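Local coordinates for protein telomerase reverse transcriptase (Candida tropicalis MYA-3404, PDB 6ZD1) that probably elongates telomeres as a reverse transcriptase, adding simple sequence repeats to chromosome ends by copying a template within the enzyme's RNA component, at residues I200-Y212 / I234-I246. Residues are numbered along the deposited sequence; the frame is centred on the assembly and turned at random.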
# COMPACT_ATOMS: atom_id res chain seq x y z
N ILE A 200 -2.89 -1.08 25.23
CA ILE A 200 -1.86 -2.08 24.96
C ILE A 200 -1.01 -1.70 23.75
O ILE A 200 0.16 -2.08 23.67
CB ILE A 200 -2.49 -3.48 24.79
CG1 ILE A 200 -1.45 -4.56 25.08
CG2 ILE A 200 -3.06 -3.66 23.40
CD1 ILE A 200 -0.85 -4.49 26.47
N TRP A 201 -1.56 -0.93 22.81
CA TRP A 201 -0.75 -0.50 21.68
C TRP A 201 0.32 0.49 22.11
O TRP A 201 1.47 0.40 21.67
CB TRP A 201 -1.63 0.11 20.58
CG TRP A 201 -0.82 0.72 19.47
CD1 TRP A 201 -0.53 2.05 19.30
CD2 TRP A 201 -0.18 0.03 18.40
NE1 TRP A 201 0.24 2.22 18.18
CE2 TRP A 201 0.47 1.00 17.60
CE3 TRP A 201 -0.10 -1.32 18.02
CZ2 TRP A 201 1.20 0.66 16.46
CZ3 TRP A 201 0.62 -1.65 16.88
CH2 TRP A 201 1.26 -0.66 16.12
N ASN A 202 -0.04 1.43 22.99
CA ASN A 202 0.95 2.39 23.48
C ASN A 202 2.06 1.69 24.24
O ASN A 202 3.24 2.07 24.14
CB ASN A 202 0.29 3.45 24.36
CG ASN A 202 -0.64 4.36 23.57
OD1 ASN A 202 -0.46 4.56 22.37
ND2 ASN A 202 -1.63 4.92 24.25
N GLU A 203 1.72 0.64 25.00
CA GLU A 203 2.72 -0.09 25.76
C GLU A 203 3.66 -0.84 24.82
O GLU A 203 4.89 -0.78 24.98
CB GLU A 203 2.03 -1.04 26.74
CG GLU A 203 2.82 -1.37 27.99
CD GLU A 203 3.58 -2.68 27.88
OE1 GLU A 203 4.82 -2.66 28.04
OE2 GLU A 203 2.94 -3.72 27.63
N LEU A 204 3.11 -1.55 23.84
CA LEU A 204 3.94 -2.25 22.87
C LEU A 204 4.80 -1.28 22.06
O LEU A 204 5.99 -1.53 21.83
CB LEU A 204 3.08 -3.09 21.93
CG LEU A 204 2.27 -4.22 22.56
CD1 LEU A 204 1.51 -4.96 21.48
CD2 LEU A 204 3.17 -5.15 23.35
N SER A 205 4.20 -0.17 21.63
CA SER A 205 4.91 0.76 20.75
C SER A 205 6.05 1.45 21.49
O SER A 205 7.17 1.56 20.98
CB SER A 205 3.94 1.78 20.17
OG SER A 205 3.32 2.54 21.19
N SER A 206 5.78 1.94 22.71
CA SER A 206 6.82 2.64 23.46
C SER A 206 7.99 1.71 23.77
O SER A 206 9.15 2.14 23.75
CB SER A 206 6.24 3.23 24.75
OG SER A 206 5.29 4.24 24.47
N ASN A 207 7.71 0.44 24.04
CA ASN A 207 8.77 -0.51 24.36
C ASN A 207 9.67 -0.76 23.15
O ASN A 207 10.90 -0.65 23.25
CB ASN A 207 8.18 -1.82 24.86
CG ASN A 207 7.53 -1.68 26.22
OD1 ASN A 207 7.87 -0.79 27.00
ND2 ASN A 207 6.58 -2.57 26.51
N TRP A 208 9.08 -1.11 22.00
CA TRP A 208 9.88 -1.41 20.82
C TRP A 208 10.67 -0.18 20.36
O TRP A 208 11.85 -0.29 20.01
CB TRP A 208 9.00 -1.93 19.69
CG TRP A 208 9.74 -2.11 18.39
CD1 TRP A 208 9.92 -1.18 17.41
CD2 TRP A 208 10.41 -3.30 17.94
NE1 TRP A 208 10.66 -1.71 16.37
CE2 TRP A 208 10.97 -3.01 16.68
CE3 TRP A 208 10.59 -4.57 18.48
CZ2 TRP A 208 11.70 -3.95 15.95
CZ3 TRP A 208 11.32 -5.51 17.76
CH2 TRP A 208 11.86 -5.19 16.50
N ILE A 209 10.03 0.99 20.37
CA ILE A 209 10.69 2.20 19.89
C ILE A 209 11.88 2.54 20.78
O ILE A 209 12.95 2.93 20.28
CB ILE A 209 9.67 3.36 19.81
CG1 ILE A 209 8.68 3.11 18.67
CG2 ILE A 209 10.38 4.69 19.61
CD1 ILE A 209 7.65 4.21 18.48
N THR A 210 11.73 2.39 22.10
CA THR A 210 12.84 2.67 23.00
C THR A 210 14.03 1.74 22.73
O THR A 210 15.19 2.18 22.75
CB THR A 210 12.38 2.54 24.46
OG1 THR A 210 11.38 3.52 24.73
CG2 THR A 210 13.55 2.74 25.41
N LYS A 211 13.76 0.46 22.47
CA LYS A 211 14.84 -0.47 22.16
C LYS A 211 15.43 -0.19 20.78
O LYS A 211 16.66 -0.22 20.61
CB LYS A 211 14.33 -1.91 22.25
CG LYS A 211 13.78 -2.27 23.63
CD LYS A 211 13.03 -3.59 23.61
CE LYS A 211 12.41 -3.89 24.97
NZ LYS A 211 11.48 -2.81 25.43
N TYR A 212 14.58 0.09 19.79
CA TYR A 212 15.07 0.37 18.45
C TYR A 212 15.87 1.67 18.39
O TYR A 212 16.81 1.78 17.60
CB TYR A 212 13.89 0.42 17.47
CG TYR A 212 14.25 0.82 16.06
CD1 TYR A 212 14.68 -0.13 15.13
CD2 TYR A 212 14.15 2.14 15.64
CE1 TYR A 212 15.01 0.24 13.83
CE2 TYR A 212 14.47 2.52 14.35
CZ TYR A 212 14.90 1.56 13.45
OH TYR A 212 15.22 1.94 12.17
N ILE A 234 7.19 8.33 13.62
CA ILE A 234 7.40 6.89 13.54
C ILE A 234 6.06 6.17 13.51
O ILE A 234 5.20 6.39 14.38
CB ILE A 234 8.26 6.40 14.70
CG1 ILE A 234 9.63 7.07 14.66
CG2 ILE A 234 8.42 4.89 14.65
CD1 ILE A 234 10.55 6.59 15.74
N LYS A 235 5.88 5.30 12.53
CA LYS A 235 4.73 4.40 12.42
C LYS A 235 5.23 2.97 12.52
O LYS A 235 6.25 2.62 11.92
CB LYS A 235 3.97 4.62 11.11
CG LYS A 235 2.51 4.23 11.17
CD LYS A 235 1.77 4.66 9.91
CE LYS A 235 1.74 3.56 8.87
NZ LYS A 235 0.88 2.41 9.30
N LEU A 236 4.52 2.14 13.29
CA LEU A 236 4.91 0.76 13.53
C LEU A 236 3.93 -0.20 12.87
O LEU A 236 2.73 0.08 12.79
CB LEU A 236 5.01 0.47 15.03
CG LEU A 236 6.11 1.23 15.76
CD1 LEU A 236 6.13 0.88 17.23
CD2 LEU A 236 7.46 0.97 15.12
N ILE A 237 4.46 -1.31 12.37
CA ILE A 237 3.70 -2.34 11.66
C ILE A 237 4.08 -3.71 12.23
O ILE A 237 5.27 -4.01 12.35
CB ILE A 237 3.96 -2.29 10.15
CG1 ILE A 237 3.52 -0.93 9.60
CG2 ILE A 237 3.21 -3.40 9.42
CD1 ILE A 237 4.00 -0.68 8.20
N PRO A 238 3.11 -4.58 12.53
CA PRO A 238 3.40 -5.79 13.31
C PRO A 238 4.18 -6.89 12.59
O PRO A 238 3.63 -7.93 12.21
CB PRO A 238 2.00 -6.27 13.71
CG PRO A 238 1.14 -5.04 13.63
CD PRO A 238 1.66 -4.32 12.43
N LYS A 239 5.49 -6.64 12.43
CA LYS A 239 6.42 -7.56 11.73
C LYS A 239 6.77 -8.75 12.63
O LYS A 239 7.90 -8.77 13.17
CB LYS A 239 7.68 -6.81 11.29
CG LYS A 239 7.79 -6.53 9.80
CD LYS A 239 8.74 -7.47 9.08
CE LYS A 239 8.74 -7.28 7.58
NZ LYS A 239 9.97 -6.59 7.12
N ARG A 240 5.84 -9.69 12.78
CA ARG A 240 6.05 -10.93 13.58
C ARG A 240 6.54 -10.60 15.00
O ARG A 240 5.75 -10.06 15.79
CB ARG A 240 7.04 -11.86 12.87
CG ARG A 240 6.84 -11.95 11.37
CD ARG A 240 7.82 -12.90 10.71
NE ARG A 240 7.14 -13.95 9.95
CZ ARG A 240 7.34 -15.25 10.13
NH1 ARG A 240 8.19 -15.67 11.04
NH2 ARG A 240 6.68 -16.12 9.39
N GLY A 241 7.80 -10.93 15.29
CA GLY A 241 8.39 -10.76 16.61
C GLY A 241 8.50 -9.33 17.12
O GLY A 241 8.94 -9.12 18.26
N GLY A 242 8.09 -8.34 16.33
CA GLY A 242 8.38 -6.95 16.63
C GLY A 242 7.59 -6.01 15.74
O GLY A 242 6.40 -6.21 15.52
N PHE A 243 8.23 -4.94 15.27
CA PHE A 243 7.57 -4.04 14.35
C PHE A 243 8.54 -3.65 13.24
O PHE A 243 9.76 -3.64 13.42
CB PHE A 243 7.05 -2.78 15.07
CG PHE A 243 6.09 -3.08 16.20
CD1 PHE A 243 6.57 -3.31 17.48
CD2 PHE A 243 4.73 -3.12 15.98
CE1 PHE A 243 5.71 -3.58 18.52
CE2 PHE A 243 3.85 -3.39 17.02
CZ PHE A 243 4.35 -3.62 18.30
N ARG A 244 7.97 -3.36 12.07
CA ARG A 244 8.67 -2.59 11.06
C ARG A 244 8.60 -1.13 11.47
O ARG A 244 7.57 -0.66 11.95
CB ARG A 244 8.05 -2.79 9.69
CG ARG A 244 8.82 -3.69 8.75
CD ARG A 244 9.16 -3.00 7.44
NE ARG A 244 8.05 -2.22 6.91
CZ ARG A 244 7.03 -2.73 6.22
NH1 ARG A 244 6.98 -4.04 5.99
NH2 ARG A 244 6.07 -1.94 5.77
N VAL A 245 9.70 -0.42 11.27
CA VAL A 245 9.77 0.99 11.62
C VAL A 245 9.64 1.78 10.33
O VAL A 245 10.50 1.70 9.44
CB VAL A 245 11.07 1.33 12.37
CG1 VAL A 245 11.07 2.79 12.78
CG2 VAL A 245 11.22 0.43 13.58
N ILE A 246 8.55 2.53 10.21
CA ILE A 246 8.30 3.40 9.07
C ILE A 246 8.28 4.83 9.59
O ILE A 246 7.76 5.10 10.68
CB ILE A 246 6.97 3.06 8.36
CG1 ILE A 246 6.95 1.58 7.98
CG2 ILE A 246 6.78 3.93 7.13
CD1 ILE A 246 8.13 1.16 7.12
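Trp-208 of helix 198-216 lies across the backbone of Gly-242 and Phe-243, beside the type II' turn (Lys-239 to Gly-242) that links strands 231-237 and 244-249. Setting CG anti to the backbone N (chi1 173°) lays the indole there. Trp-208 CB touches Phe-243 CD1 at 3.6 Å, and Trp-208 CG lies 3.5 Å from Phe-243 CD1; here the edge of the phenyl ring meets the indole face, planes at 70°. Trp-208 CD1 reaches Leu-236 CD2, while Trp-208 NE1, on the indole edge, abuts Val-245 CG2 at 3.6 Å. Farther out, Trp-208 CZ2 lies 3.2 Å from Phe-243 O, and Trp-208 CZ3 ends 3.5 Å from Gly-242 CA, which makes a CH-pi contact over the six-membered ring. Phe-243 CE2 meets Trp-201 CZ3, extending the aromatic cluster, with Leu-204 CB against Phe-243 CZ. One turn along the helix, Val-245 CG2 sits 3.6 Å above the centre of the Tyr-212 ring, whose hydroxyl is hydrogen-bonded to Asp-345 and Arg-458. Leu-236 CD1 fits against Ser-205 CA and Ile-209 CG1. No hydrogen bond crosses between 200-212 and 234-246, so apolar and aromatic contacts join this RNA-binding-domain helix to the reverse transcriptase hairpin.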